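Local structure of putative transcriptional regulator (Streptomyces coelicolor, 2ZB9) at residues A26-A31 / T58-W63; G33-T38 / A42-E47; D90-L95 / A192-L197; H104-T109 / R113-L118. The protein probably binds DNA through an N-terminal helix-turn-helix and regulates transcription, as other TetR-family regulators do. All blocks are in the same frame, centred on the assembly; numbering follows the deposited sequence.

Interaction 1 (A26-A31 / T58-W63); sequences AEVLHA and TTLYKW
V28 on helix 20-39 meets L60 and W63 on helix 57-63 with its two methyl groups, one for each partner. CG1, anti to the backbone N (chi1 175°), is the branch turned to L60, with V28 CG1 4.0 Å from L60 CD1. The second methyl, CG2, approaches the indole of W63 from outside its rim, near the ring plane, with V28 CG2 4.4 Å from W63 CZ3. The indole therefore offers V28 its edge and not a face. L60 starts from a different direction: its side chain sets out to one side of helix 20-39, and it is the branched end that carries CD1 across to the valine. The contact is apolar throughout and narrow, with 98 Å² buried and the closest backbones, at V28 and L60, still 8.4 Å apart between their CA atoms. Helix 57-63 is the second helix of the predicted helix-turn-helix, the one that in TetR-family proteins is presented to the DNA major groove, and V28 packs against it from the first helix of the domain. V49 and V55 touch both V28 and L60, while F46 and A50 add to the cover of L60, so the three helices share one small core. W63 also has a neighbour in its own helix: the T59 methyl CG2 sits 3.5 Å above one indole face, displaced toward the rim, one turn earlier. T59 OG1, on the other branch of that threonine, is hydrogen-bonded to S56 OG, just ahead of the helix.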
loop_
_atom_site.group_PDB
_atom_site.type_symbol
_atom_site.label_atom_id
_atom_site.label_comp_id
_atom_site.label_asym_id
_atom_site.label_seq_id
_atom_site.Cartn_x
_atom_site.Cartn_y
_atom_site.Cartn_z
ATOM N N ALA A 26 -19.586 -0.878 23.269
ATOM C CA ALA A 26 -20.172 -0.445 21.996
ATOM C C ALA A 26 -20.451 1.054 21.986
ATOM O O ALA A 26 -20.160 1.735 21.002
ATOM C CB ALA A 26 -21.461 -1.216 21.717
ATOM N N GLU A 27 -21.019 1.564 23.077
ATOM C CA GLU A 27 -21.313 2.991 23.181
ATOM C C GLU A 27 -20.037 3.811 23.071
ATOM O O GLU A 27 -20.000 4.844 22.393
ATOM C CB GLU A 27 -21.996 3.306 24.515
ATOM C CG GLU A 27 -23.501 3.101 24.525
ATOM C CD GLU A 27 -24.103 3.245 25.913
ATOM O OE1 GLU A 27 -23.758 4.215 26.627
ATOM O OE2 GLU A 27 -24.932 2.386 26.288
ATOM N N VAL A 28 -18.989 3.360 23.755
ATOM C CA VAL A 28 -17.710 4.058 23.721
ATOM C C VAL A 28 -17.158 4.025 22.301
ATOM O O VAL A 28 -16.755 5.051 21.758
ATOM C CB VAL A 28 -16.693 3.403 24.682
ATOM C CG1 VAL A 28 -15.330 4.069 24.541
ATOM C CG2 VAL A 28 -17.191 3.515 26.111
ATOM N N LEU A 29 -17.150 2.838 21.704
ATOM C CA LEU A 29 -16.654 2.661 20.341
ATOM C C LEU A 29 -17.447 3.556 19.382
ATOM O O LEU A 29 -16.899 4.120 18.432
ATOM C CB LEU A 29 -16.776 1.186 19.952
ATOM C CG LEU A 29 -15.538 0.430 19.452
ATOM C CD1 LEU A 29 -14.273 0.942 20.105
ATOM C CD2 LEU A 29 -15.733 -1.048 19.725
ATOM N N HIS A 30 -18.742 3.702 19.639
ATOM C CA HIS A 30 -19.571 4.560 18.800
ATOM C C HIS A 30 -19.107 6.006 18.965
ATOM O O HIS A 30 -19.004 6.753 17.990
ATOM C CB HIS A 30 -21.043 4.462 19.200
ATOM C CG HIS A 30 -21.932 5.376 18.416
ATOM N ND1 HIS A 30 -22.338 5.097 17.130
ATOM C CD2 HIS A 30 -22.447 6.591 18.717
ATOM C CE1 HIS A 30 -23.065 6.100 16.670
ATOM N NE2 HIS A 30 -23.146 7.021 17.614
ATOM N N ALA A 31 -18.828 6.404 20.204
ATOM C CA ALA A 31 -18.370 7.765 20.461
ATOM C C ALA A 31 -17.024 7.991 19.783
ATOM O O ALA A 31 -16.780 9.059 19.227
ATOM C CB ALA A 31 -18.250 8.016 21.962
ATOM N N THR A 58 -10.464 5.145 33.453
ATOM C CA THR A 58 -9.955 3.911 34.046
ATOM C C THR A 58 -10.401 2.719 33.217
ATOM O O THR A 58 -9.604 1.853 32.863
ATOM C CB THR A 58 -10.478 3.727 35.484
ATOM O OG1 THR A 58 -9.958 4.770 36.316
ATOM C CG2 THR A 58 -10.055 2.373 36.042
ATOM N N THR A 59 -11.690 2.683 32.916
ATOM C CA THR A 59 -12.259 1.608 32.124
ATOM C C THR A 59 -11.711 1.673 30.696
ATOM O O THR A 59 -11.392 0.646 30.099
ATOM C CB THR A 59 -13.786 1.724 32.093
ATOM O OG1 THR A 59 -14.281 1.800 33.437
ATOM C CG2 THR A 59 -14.393 0.525 31.405
ATOM N N LEU A 60 -11.596 2.886 30.162
ATOM C CA LEU A 60 -11.084 3.091 28.809
ATOM C C LEU A 60 -9.670 2.530 28.665
ATOM O O LEU A 60 -9.379 1.777 27.734
ATOM C CB LEU A 60 -11.090 4.584 28.477
ATOM C CG LEU A 60 -12.278 5.196 27.725
ATOM C CD1 LEU A 60 -13.591 4.525 28.101
ATOM C CD2 LEU A 60 -12.309 6.685 28.012
ATOM N N TYR A 61 -8.798 2.891 29.596
ATOM C CA TYR A 61 -7.418 2.419 29.579
ATOM C C TYR A 61 -7.332 0.892 29.592
ATOM O O TYR A 61 -6.439 0.310 28.976
ATOM C CB TYR A 61 -6.657 3.003 30.773
ATOM C CG TYR A 61 -6.343 4.483 30.652
ATOM C CD1 TYR A 61 -6.196 5.278 31.789
ATOM C CD2 TYR A 61 -6.179 5.083 29.406
ATOM C CE1 TYR A 61 -5.895 6.639 31.687
ATOM C CE2 TYR A 61 -5.875 6.443 29.291
ATOM C CZ TYR A 61 -5.736 7.214 30.436
ATOM O OH TYR A 61 -5.445 8.558 30.330
ATOM N N LYS A 62 -8.264 0.245 30.281
ATOM C CA LYS A 62 -8.278 -1.215 30.359
ATOM C C LYS A 62 -8.569 -1.868 29.012
ATOM O O LYS A 62 -7.962 -2.883 28.659
ATOM C CB LYS A 62 -9.336 -1.698 31.354
ATOM C CG LYS A 62 -9.126 -1.282 32.796
ATOM C CD LYS A 62 -10.239 -1.873 33.648
ATOM C CE LYS A 62 -10.173 -1.416 35.094
ATOM N NZ LYS A 62 -11.328 -1.983 35.851
ATOM N N TRP A 63 -9.515 -1.297 28.272
ATOM C CA TRP A 63 -9.892 -1.845 26.974
ATOM C C TRP A 63 -8.982 -1.420 25.826
ATOM O O TRP A 63 -8.804 -2.166 24.865
ATOM C CB TRP A 63 -11.335 -1.465 26.639
ATOM C CG TRP A 63 -12.347 -2.080 27.542
ATOM C CD1 TRP A 63 -12.261 -3.290 28.167
ATOM C CD2 TRP A 63 -13.644 -1.559 27.851
ATOM N NE1 TRP A 63 -13.425 -3.557 28.843
ATOM C CE2 TRP A 63 -14.293 -2.511 28.667
ATOM C CE3 TRP A 63 -14.324 -0.380 27.516
ATOM C CZ2 TRP A 63 -15.590 -2.323 29.155
ATOM C CZ3 TRP A 63 -15.617 -0.191 28.001
ATOM C CH2 TRP A 63 -16.235 -1.161 28.812
#

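Interaction 2 (G33-T38 / A42-E47); sequences GELLLT and AQLTFE
The turn that leads from helix 20-39 into the predicted helix-turn-helix is pinned down by L44, which reaches back to L35 and L36 of the helix it has just left. L44 divides its two methyls between them. CD1 lies against L35 CD2 at 3.7 Å, and L44 CD2 faces L36 CD1 at 4.2 Å, a looser fit. L35 sets out toward the turn, L36 to one side of it, bringing only its tip across. L44 also leaves its backbone to one side, and with CG anti to the backbone N (chi1 -177°) its fork is set between L35 and L36. The chains come close here, with the CA atoms of L36 and L44 6.3 Å apart. L35 CD2 also runs by the backbone of the turn, 4.4 Å from Q43 O. Q43 itself leads its amide away from the leucines, to a hydrogen bond between its NE2 and E39 OE1. Just past L44 the chain enters helix 46-53, where T45 is the N-cap and its OG1 hydrogen-bonds to R48 N. L70 and A71 of helix 67-83 and V49 of helix 46-53 also pack on L44, while Y75 does so on L36. In 33-38, T38 turns its hydroxyl back to its own helix, OG1 donating to E34 O at 3.1 Å and 20° from the carbonyl plane. The polar bonds of Q43, T45 and T38 all run elsewhere, and what joins the turn to the helix is dispersion and the burial of three leucines, an attraction with little directional preference that rests on shape.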
loop_
_atom_site.group_PDB
_atom_site.type_symbol
_atom_site.label_atom_id
_atom_site.label_comp_id
_atom_site.label_asym_id
_atom_site.label_seq_id
_atom_site.Cartn_x
_atom_site.Cartn_y
_atom_site.Cartn_z
ATOM N N GLY A 33 -15.787 6.486 17.063
ATOM C CA GLY A 33 -15.968 6.580 15.629
ATOM C C GLY A 33 -16.502 7.932 15.203
ATOM O O GLY A 33 -16.046 8.501 14.208
ATOM N N GLU A 34 -17.465 8.448 15.964
ATOM C CA GLU A 34 -18.086 9.738 15.678
ATOM C C GLU A 34 -17.074 10.881 15.770
ATOM O O GLU A 34 -17.023 11.755 14.900
ATOM C CB GLU A 34 -19.244 9.983 16.656
ATOM C CG GLU A 34 -19.150 11.302 17.423
ATOM C CD GLU A 34 -19.476 11.153 18.907
ATOM O OE1 GLU A 34 -20.663 10.914 19.243
ATOM O OE2 GLU A 34 -18.536 11.271 19.733
ATOM N N LEU A 35 -16.276 10.870 16.830
ATOM C CA LEU A 35 -15.264 11.901 17.041
ATOM C C LEU A 35 -14.159 11.779 15.997
ATOM O O LEU A 35 -13.747 12.762 15.385
ATOM C CB LEU A 35 -14.667 11.757 18.441
ATOM C CG LEU A 35 -13.630 12.784 18.891
ATOM C CD1 LEU A 35 -14.229 14.185 18.832
ATOM C CD2 LEU A 35 -13.180 12.455 20.312
ATOM N N LEU A 36 -13.692 10.556 15.796
ATOM C CA LEU A 36 -12.628 10.278 14.841
ATOM C C LEU A 36 -12.981 10.739 13.423
ATOM O O LEU A 36 -12.196 11.426 12.777
ATOM C CB LEU A 36 -12.335 8.773 14.855
ATOM C CG LEU A 36 -11.079 8.230 14.185
ATOM C CD1 LEU A 36 -9.855 8.917 14.746
ATOM C CD2 LEU A 36 -11.011 6.730 14.417
ATOM N N LEU A 37 -14.172 10.378 12.953
ATOM C CA LEU A 37 -14.603 10.740 11.605
ATOM C C LEU A 37 -14.965 12.204 11.374
ATOM O O LEU A 37 -14.990 12.658 10.230
ATOM C CB LEU A 37 -15.786 9.863 11.181
ATOM C CG LEU A 37 -15.503 8.663 10.269
ATOM C CD1 LEU A 37 -14.344 7.828 10.800
ATOM C CD2 LEU A 37 -16.775 7.825 10.160
ATOM N N THR A 38 -15.253 12.950 12.436
ATOM C CA THR A 38 -15.602 14.356 12.258
ATOM C C THR A 38 -14.454 15.296 12.595
ATOM O O THR A 38 -14.337 16.372 12.009
ATOM C CB THR A 38 -16.805 14.765 13.131
ATOM O OG1 THR A 38 -16.424 14.752 14.511
ATOM C CG2 THR A 38 -17.957 13.806 12.929
ATOM N N ALA A 42 -5.833 13.326 15.506
ATOM C CA ALA A 42 -5.115 14.201 16.427
ATOM C C ALA A 42 -6.038 14.712 17.538
ATOM O O ALA A 42 -5.598 14.951 18.662
ATOM C CB ALA A 42 -4.491 15.384 15.656
ATOM N N GLN A 43 -7.319 14.859 17.212
ATOM C CA GLN A 43 -8.314 15.344 18.160
ATOM C C GLN A 43 -8.805 14.280 19.136
ATOM O O GLN A 43 -9.388 14.605 20.174
ATOM C CB GLN A 43 -9.515 15.921 17.406
ATOM C CG GLN A 43 -9.257 17.259 16.729
ATOM C CD GLN A 43 -9.070 18.381 17.733
ATOM O OE1 GLN A 43 -7.948 18.675 18.166
ATOM N NE2 GLN A 43 -10.178 19.007 18.125
ATOM N N LEU A 44 -8.570 13.013 18.809
ATOM C CA LEU A 44 -9.014 11.927 19.668
ATOM C C LEU A 44 -8.177 11.794 20.938
ATOM O O LEU A 44 -6.953 11.662 20.876
ATOM C CB LEU A 44 -8.985 10.603 18.902
ATOM C CG LEU A 44 -9.494 9.368 19.648
ATOM C CD1 LEU A 44 -10.979 9.531 19.950
ATOM C CD2 LEU A 44 -9.259 8.115 18.799
ATOM N N THR A 45 -8.846 11.842 22.089
ATOM C CA THR A 45 -8.171 11.693 23.377
ATOM C C THR A 45 -9.036 10.843 24.305
ATOM O O THR A 45 -10.262 10.806 24.173
ATOM C CB THR A 45 -7.939 13.052 24.088
ATOM O OG1 THR A 45 -9.204 13.603 24.471
ATOM C CG2 THR A 45 -7.208 14.037 23.181
ATOM N N PHE A 46 -8.393 10.164 25.245
ATOM C CA PHE A 46 -9.115 9.342 26.210
ATOM C C PHE A 46 -10.016 10.234 27.068
ATOM O O PHE A 46 -11.144 9.867 27.386
ATOM C CB PHE A 46 -8.116 8.583 27.090
ATOM C CG PHE A 46 -7.537 7.359 26.433
ATOM C CD1 PHE A 46 -8.145 6.117 26.591
ATOM C CD2 PHE A 46 -6.394 7.448 25.643
ATOM C CE1 PHE A 46 -7.624 4.976 25.976
ATOM C CE2 PHE A 46 -5.861 6.312 25.020
ATOM C CZ PHE A 46 -6.479 5.073 25.187
ATOM N N GLU A 47 -9.510 11.414 27.420
ATOM C CA GLU A 47 -10.258 12.374 28.232
ATOM C C GLU A 47 -11.512 12.845 27.505
ATOM O O GLU A 47 -12.561 13.058 28.115
ATOM C CB GLU A 47 -9.382 13.591 28.555
ATOM C CG GLU A 47 -8.946 13.704 30.011
ATOM C CD GLU A 47 -7.442 13.564 30.201
ATOM O OE1 GLU A 47 -6.953 13.824 31.326
ATOM O OE2 GLU A 47 -6.748 13.189 29.230
#

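Interaction 3 (D90-L95 / A192-L197); sequences DVRADL and ALVTNL
V194 CG1 points between R92 and L95, two residues a turn apart on the first turns of helix 91-108, and touches R92 CG at 4.4 Å and L95 CB at 4.5 Å. The pair belongs to the all-helical C-terminal domain of a TetR-family regulator, where helix 187-199 runs nearly antiparallel to helix 91-108; the axes of the two short segments make 157° and come no closer than 10.4 Å, a fairly wide spacing. T195 extends the contact by its methyl: CG2 is 4.4 Å from R92 NH1, at the edge of the guanidinium and near its plane. In R92, CG, anti to the backbone N (chi1 -174°), lies beside V194, and the bend at chi3 (-59°) turns the guanidinium toward T195 and D199, whose OD1 forms a salt bridge with NH2. Further out, L148 of helix 126-153 packs on L95. The far side of helix 187-199 belongs to the dimer: L197 meets L197 of the second subunit, and N196 ND2 hydrogen-bonds to Q169 OE1 of the second subunit. The contact thus ties helix 91-108 to the back of a dimerisation helix. Helix 91-108 is itself begun by D90 as N-cap: A93 N donates to D90 OD1 over 2.9 Å in an almost straight bond, approaching from above the carboxylate plane.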
loop_
_atom_site.group_PDB
_atom_site.type_symbol
_atom_site.label_atom_id
_atom_site.label_comp_id
_atom_site.label_asym_id
_atom_site.label_seq_id
_atom_site.Cartn_x
_atom_site.Cartn_y
_atom_site.Cartn_z
ATOM N N ASP A 90 -23.137 -13.486 -6.824
ATOM C CA ASP A 90 -22.508 -12.934 -8.028
ATOM C C ASP A 90 -21.238 -12.226 -7.557
ATOM O O ASP A 90 -21.274 -11.053 -7.190
ATOM C CB ASP A 90 -23.441 -11.925 -8.712
ATOM C CG ASP A 90 -22.870 -11.382 -10.024
ATOM O OD1 ASP A 90 -21.635 -11.220 -10.130
ATOM O OD2 ASP A 90 -23.658 -11.099 -10.950
ATOM N N VAL A 91 -20.115 -12.937 -7.575
ATOM C CA VAL A 91 -18.864 -12.362 -7.100
ATOM C C VAL A 91 -18.434 -11.083 -7.814
ATOM O O VAL A 91 -17.874 -10.192 -7.188
ATOM C CB VAL A 91 -17.713 -13.403 -7.147
ATOM C CG1 VAL A 91 -17.376 -13.765 -8.590
ATOM C CG2 VAL A 91 -16.497 -12.857 -6.411
ATOM N N ARG A 92 -18.712 -10.974 -9.108
ATOM C CA ARG A 92 -18.327 -9.778 -9.850
ATOM C C ARG A 92 -19.099 -8.565 -9.338
ATOM O O ARG A 92 -18.510 -7.543 -9.003
ATOM C CB ARG A 92 -18.591 -9.964 -11.349
ATOM C CG ARG A 92 -18.081 -8.804 -12.211
ATOM C CD ARG A 92 -18.481 -8.983 -13.675
ATOM N NE ARG A 92 -17.954 -10.228 -14.227
ATOM C CZ ARG A 92 -16.869 -10.309 -14.989
ATOM N NH1 ARG A 92 -16.191 -9.212 -15.300
ATOM N NH2 ARG A 92 -16.459 -11.488 -15.436
ATOM N N ALA A 93 -20.423 -8.692 -9.270
ATOM C CA ALA A 93 -21.276 -7.609 -8.796
ATOM C C ALA A 93 -20.984 -7.239 -7.350
ATOM O O ALA A 93 -20.881 -6.061 -7.017
ATOM C CB ALA A 93 -22.744 -7.996 -8.941
ATOM N N ASP A 94 -20.849 -8.243 -6.490
ATOM C CA ASP A 94 -20.580 -7.987 -5.077
ATOM C C ASP A 94 -19.229 -7.305 -4.869
ATOM O O ASP A 94 -19.114 -6.359 -4.087
ATOM C CB ASP A 94 -20.635 -9.291 -4.275
ATOM C CG ASP A 94 -21.993 -9.970 -4.350
ATOM O OD1 ASP A 94 -22.989 -9.294 -4.696
ATOM O OD2 ASP A 94 -22.072 -11.177 -4.047
ATOM N N LEU A 95 -18.213 -7.783 -5.579
ATOM C CA LEU A 95 -16.872 -7.213 -5.483
ATOM C C LEU A 95 -16.888 -5.744 -5.936
ATOM O O LEU A 95 -16.268 -4.885 -5.301
ATOM C CB LEU A 95 -15.904 -8.035 -6.345
ATOM C CG LEU A 95 -14.603 -8.598 -5.749
ATOM C CD1 LEU A 95 -14.790 -9.054 -4.307
ATOM C CD2 LEU A 95 -14.145 -9.769 -6.616
ATOM N N ALA A 192 -11.771 -1.560 -13.411
ATOM C CA ALA A 192 -10.682 -2.242 -14.109
ATOM C C ALA A 192 -9.980 -3.271 -13.217
ATOM O O ALA A 192 -9.542 -4.320 -13.691
ATOM C CB ALA A 192 -9.664 -1.218 -14.631
ATOM N N LEU A 193 -9.871 -2.970 -11.928
ATOM C CA LEU A 193 -9.223 -3.889 -10.996
ATOM C C LEU A 193 -9.935 -5.234 -10.998
ATOM O O LEU A 193 -9.296 -6.280 -11.029
ATOM C CB LEU A 193 -9.242 -3.330 -9.572
ATOM C CG LEU A 193 -8.401 -2.095 -9.240
ATOM C CD1 LEU A 193 -8.648 -1.728 -7.770
ATOM C CD2 LEU A 193 -6.920 -2.379 -9.477
ATOM N N VAL A 194 -11.262 -5.200 -10.965
ATOM C CA VAL A 194 -12.060 -6.424 -10.946
ATOM C C VAL A 194 -12.100 -7.152 -12.293
ATOM O O VAL A 194 -11.933 -8.368 -12.347
ATOM C CB VAL A 194 -13.503 -6.123 -10.494
ATOM C CG1 VAL A 194 -14.329 -7.401 -10.471
ATOM C CG2 VAL A 194 -13.483 -5.474 -9.119
ATOM N N THR A 195 -12.310 -6.419 -13.383
ATOM C CA THR A 195 -12.374 -7.069 -14.688
ATOM C C THR A 195 -11.036 -7.698 -15.080
ATOM O O THR A 195 -11.007 -8.793 -15.631
ATOM C CB THR A 195 -12.831 -6.093 -15.804
ATOM O OG1 THR A 195 -11.810 -5.122 -16.050
ATOM C CG2 THR A 195 -14.108 -5.378 -15.392
ATOM N N ASN A 196 -9.931 -7.009 -14.798
ATOM C CA ASN A 196 -8.608 -7.543 -15.126
ATOM C C ASN A 196 -8.392 -8.889 -14.462
ATOM O O ASN A 196 -7.956 -9.852 -15.088
ATOM C CB ASN A 196 -7.499 -6.603 -14.654
ATOM C CG ASN A 196 -7.396 -5.352 -15.490
ATOM O OD1 ASN A 196 -7.881 -5.304 -16.618
ATOM N ND2 ASN A 196 -6.736 -4.333 -14.948
ATOM N N LEU A 197 -8.712 -8.939 -13.177
ATOM C CA LEU A 197 -8.540 -10.134 -12.375
ATOM C C LEU A 197 -9.477 -11.272 -12.760
ATOM O O LEU A 197 -9.038 -12.399 -12.986
ATOM C CB LEU A 197 -8.741 -9.762 -10.912
ATOM C CG LEU A 197 -7.707 -10.238 -9.901
ATOM C CD1 LEU A 197 -6.308 -10.253 -10.501
ATOM C CD2 LEU A 197 -7.786 -9.311 -8.700
#

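Interaction 4 (H104-T109 / R113-L118); sequences HVMTRT and RILTEL
One water oxygen joins the two segments by linking T109 O and R113 N, to which it is bound at 2.5 Å and 2.9 Å; it donates to the carbonyl and accepts from the amide. The site is the sharp corner between helix 91-108 and helix 110-122 in the C-terminal domain of the TetR fold. T109 O and R113 N are spaced four residues apart, as in a helical hydrogen bond, but stand 4.5 Å from each other, and the water fills in for the direct link at the start of the second helix. Away from the water, M106 and L115 make the apolar half of the contact. M106 is folded, bent at chi2 (-58°) and again at chi3 (-76°), which curls its thioether end around toward the second helix although the side chain sets out to one side of it. L115 sets out toward M106, and its CD2 and CB meet the thioether end. Both side chains are buried and share Y175 of helix 163-179 as a neighbour; Y132 and Y136 of helix 126-153 and Y75 of helix 67-83 also touch L115. T116, a residue further on, packs against Q123 of the second subunit. At the centre of the apolar contact the L115 methyl CD2 lies equally far, 4.0 Å, from M106 SD and M106 CE.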
loop_
_atom_site.group_PDB
_atom_site.type_symbol
_atom_site.label_atom_id
_atom_site.label_comp_id
_atom_site.label_asym_id
_atom_site.label_seq_id
_atom_site.Cartn_x
_atom_site.Cartn_y
_atom_site.Cartn_z
ATOM N N HIS A 104 -15.385 5.083 -1.917
ATOM C CA HIS A 104 -16.107 6.250 -1.434
ATOM C C HIS A 104 -15.556 6.636 -0.062
ATOM O O HIS A 104 -15.236 7.799 0.186
ATOM C CB HIS A 104 -17.601 5.947 -1.316
ATOM C CG HIS A 104 -18.392 7.067 -0.714
ATOM N ND1 HIS A 104 -18.792 8.169 -1.437
ATOM C CD2 HIS A 104 -18.821 7.272 0.554
ATOM C CE1 HIS A 104 -19.433 9.008 -0.640
ATOM N NE2 HIS A 104 -19.464 8.487 0.573
ATOM N N VAL A 105 -15.446 5.653 0.826
ATOM C CA VAL A 105 -14.918 5.902 2.162
ATOM C C VAL A 105 -13.517 6.497 2.120
ATOM O O VAL A 105 -13.229 7.488 2.793
ATOM C CB VAL A 105 -14.858 4.598 3.001
ATOM C CG1 VAL A 105 -14.018 4.825 4.264
ATOM C CG2 VAL A 105 -16.265 4.160 3.388
ATOM N N MET A 106 -12.647 5.900 1.314
ATOM C CA MET A 106 -11.258 6.346 1.222
ATOM C C MET A 106 -10.979 7.670 0.508
ATOM O O MET A 106 -9.959 8.312 0.781
ATOM C CB MET A 106 -10.413 5.239 0.585
ATOM C CG MET A 106 -10.456 3.909 1.343
ATOM S SD MET A 106 -9.917 4.066 3.069
ATOM C CE MET A 106 -8.166 4.176 2.851
ATOM N N THR A 107 -11.870 8.096 -0.386
ATOM C CA THR A 107 -11.647 9.336 -1.137
ATOM C C THR A 107 -12.623 10.481 -0.863
ATOM O O THR A 107 -12.278 11.647 -1.061
ATOM C CB THR A 107 -11.688 9.083 -2.666
ATOM O OG1 THR A 107 -12.983 8.591 -3.028
ATOM C CG2 THR A 107 -10.636 8.072 -3.086
ATOM N N ARG A 108 -13.835 10.156 -0.428
ATOM C CA ARG A 108 -14.862 11.173 -0.175
ATOM C C ARG A 108 -15.234 11.289 1.298
ATOM O O ARG A 108 -16.254 11.876 1.641
ATOM C CB ARG A 108 -16.119 10.836 -0.983
ATOM C CG ARG A 108 -15.841 10.587 -2.454
ATOM C CD ARG A 108 -15.410 11.864 -3.150
ATOM N NE ARG A 108 -14.609 11.600 -4.342
ATOM C CZ ARG A 108 -14.331 12.510 -5.272
ATOM N NH1 ARG A 108 -14.796 13.747 -5.151
ATOM N NH2 ARG A 108 -13.577 12.186 -6.317
ATOM N N THR A 109 -14.383 10.745 2.159
ATOM C CA THR A 109 -14.614 10.734 3.596
ATOM C C THR A 109 -13.306 11.000 4.347
ATOM O O THR A 109 -12.219 10.773 3.817
ATOM C CB THR A 109 -15.192 9.348 3.997
ATOM O OG1 THR A 109 -16.604 9.330 3.743
ATOM C CG2 THR A 109 -14.909 9.015 5.436
ATOM N N ARG A 113 -7.979 9.673 4.745
ATOM C CA ARG A 113 -6.812 10.325 5.322
ATOM C C ARG A 113 -6.458 9.740 6.687
ATOM O O ARG A 113 -5.283 9.528 6.997
ATOM C CB ARG A 113 -7.068 11.832 5.428
ATOM C CG ARG A 113 -6.025 12.624 6.206
ATOM C CD ARG A 113 -6.464 12.855 7.661
ATOM N NE ARG A 113 -5.591 12.182 8.623
ATOM C CZ ARG A 113 -5.758 12.208 9.945
ATOM N NH1 ARG A 113 -6.772 12.876 10.484
ATOM N NH2 ARG A 113 -4.900 11.566 10.730
ATOM N N ILE A 114 -7.473 9.483 7.504
ATOM C CA ILE A 114 -7.261 8.917 8.831
ATOM C C ILE A 114 -6.464 7.615 8.742
ATOM O O ILE A 114 -5.460 7.432 9.429
ATOM C CB ILE A 114 -8.619 8.627 9.532
ATOM C CG1 ILE A 114 -9.218 9.926 10.073
ATOM C CG2 ILE A 114 -8.437 7.591 10.646
ATOM C CD1 ILE A 114 -10.646 9.770 10.581
ATOM N N LEU A 115 -6.916 6.713 7.881
ATOM C CA LEU A 115 -6.262 5.418 7.721
ATOM C C LEU A 115 -4.866 5.498 7.097
ATOM O O LEU A 115 -3.931 4.857 7.581
ATOM C CB LEU A 115 -7.171 4.503 6.897
ATOM C CG LEU A 115 -7.208 3.005 7.190
ATOM C CD1 LEU A 115 -7.420 2.751 8.674
ATOM C CD2 LEU A 115 -8.336 2.386 6.385
ATOM N N THR A 116 -4.716 6.282 6.030
ATOM C CA THR A 116 -3.414 6.411 5.368
ATOM C C THR A 116 -2.362 7.027 6.289
ATOM O O THR A 116 -1.179 6.689 6.208
ATOM C CB THR A 116 -3.493 7.268 4.074
ATOM O OG1 THR A 116 -4.043 8.554 4.376
ATOM C CG2 THR A 116 -4.356 6.587 3.030
ATOM N N GLU A 117 -2.781 7.931 7.164
ATOM C CA GLU A 117 -1.833 8.547 8.081
ATOM C C GLU A 117 -1.438 7.580 9.182
ATOM O O GLU A 117 -0.336 7.667 9.718
ATOM C CB GLU A 117 -2.403 9.844 8.668
ATOM C CG GLU A 117 -2.496 10.960 7.627
ATOM C CD GLU A 117 -2.767 12.331 8.232
ATOM O OE1 GLU A 117 -2.880 13.312 7.461
ATOM O OE2 GLU A 117 -2.865 12.427 9.475
ATOM N N LEU A 118 -2.330 6.652 9.523
ATOM C CA LEU A 118 -2.008 5.656 10.544
ATOM C C LEU A 118 -1.047 4.634 9.924
ATOM O O LEU A 118 -0.123 4.148 10.581
ATOM C CB LEU A 118 -3.281 4.956 11.030
ATOM C CG LEU A 118 -4.139 5.764 12.007
ATOM C CD1 LEU A 118 -5.475 5.062 12.244
ATOM C CD2 LEU A 118 -3.376 5.924 13.319
HETATM O O HOH W 1 -9.872 11.724 3.843
#

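How the interactions relate
From the N terminus, helix 20-39 takes part twice: interaction 1 closes the loop from 26-31 to 58-63, and interaction 2, between 33-38 and 42-47, is a short loop lying within it. They join helix 57-63, and the turn leading into helix 46-53, to the first helix, and they touch where Y61 and L60 meet F46. The second pair follows in series: interaction 3 joins the start of helix 91-108 to the last helix, 187-199, and interaction 4, at the other end of helix 91-108, falls within this long loop. Interactions 2 and 4 meet across the two family regions, L36 O lying 3.2 Å from I114 CD1, whereas interactions 1 and 3 have centres about 38 Å apart.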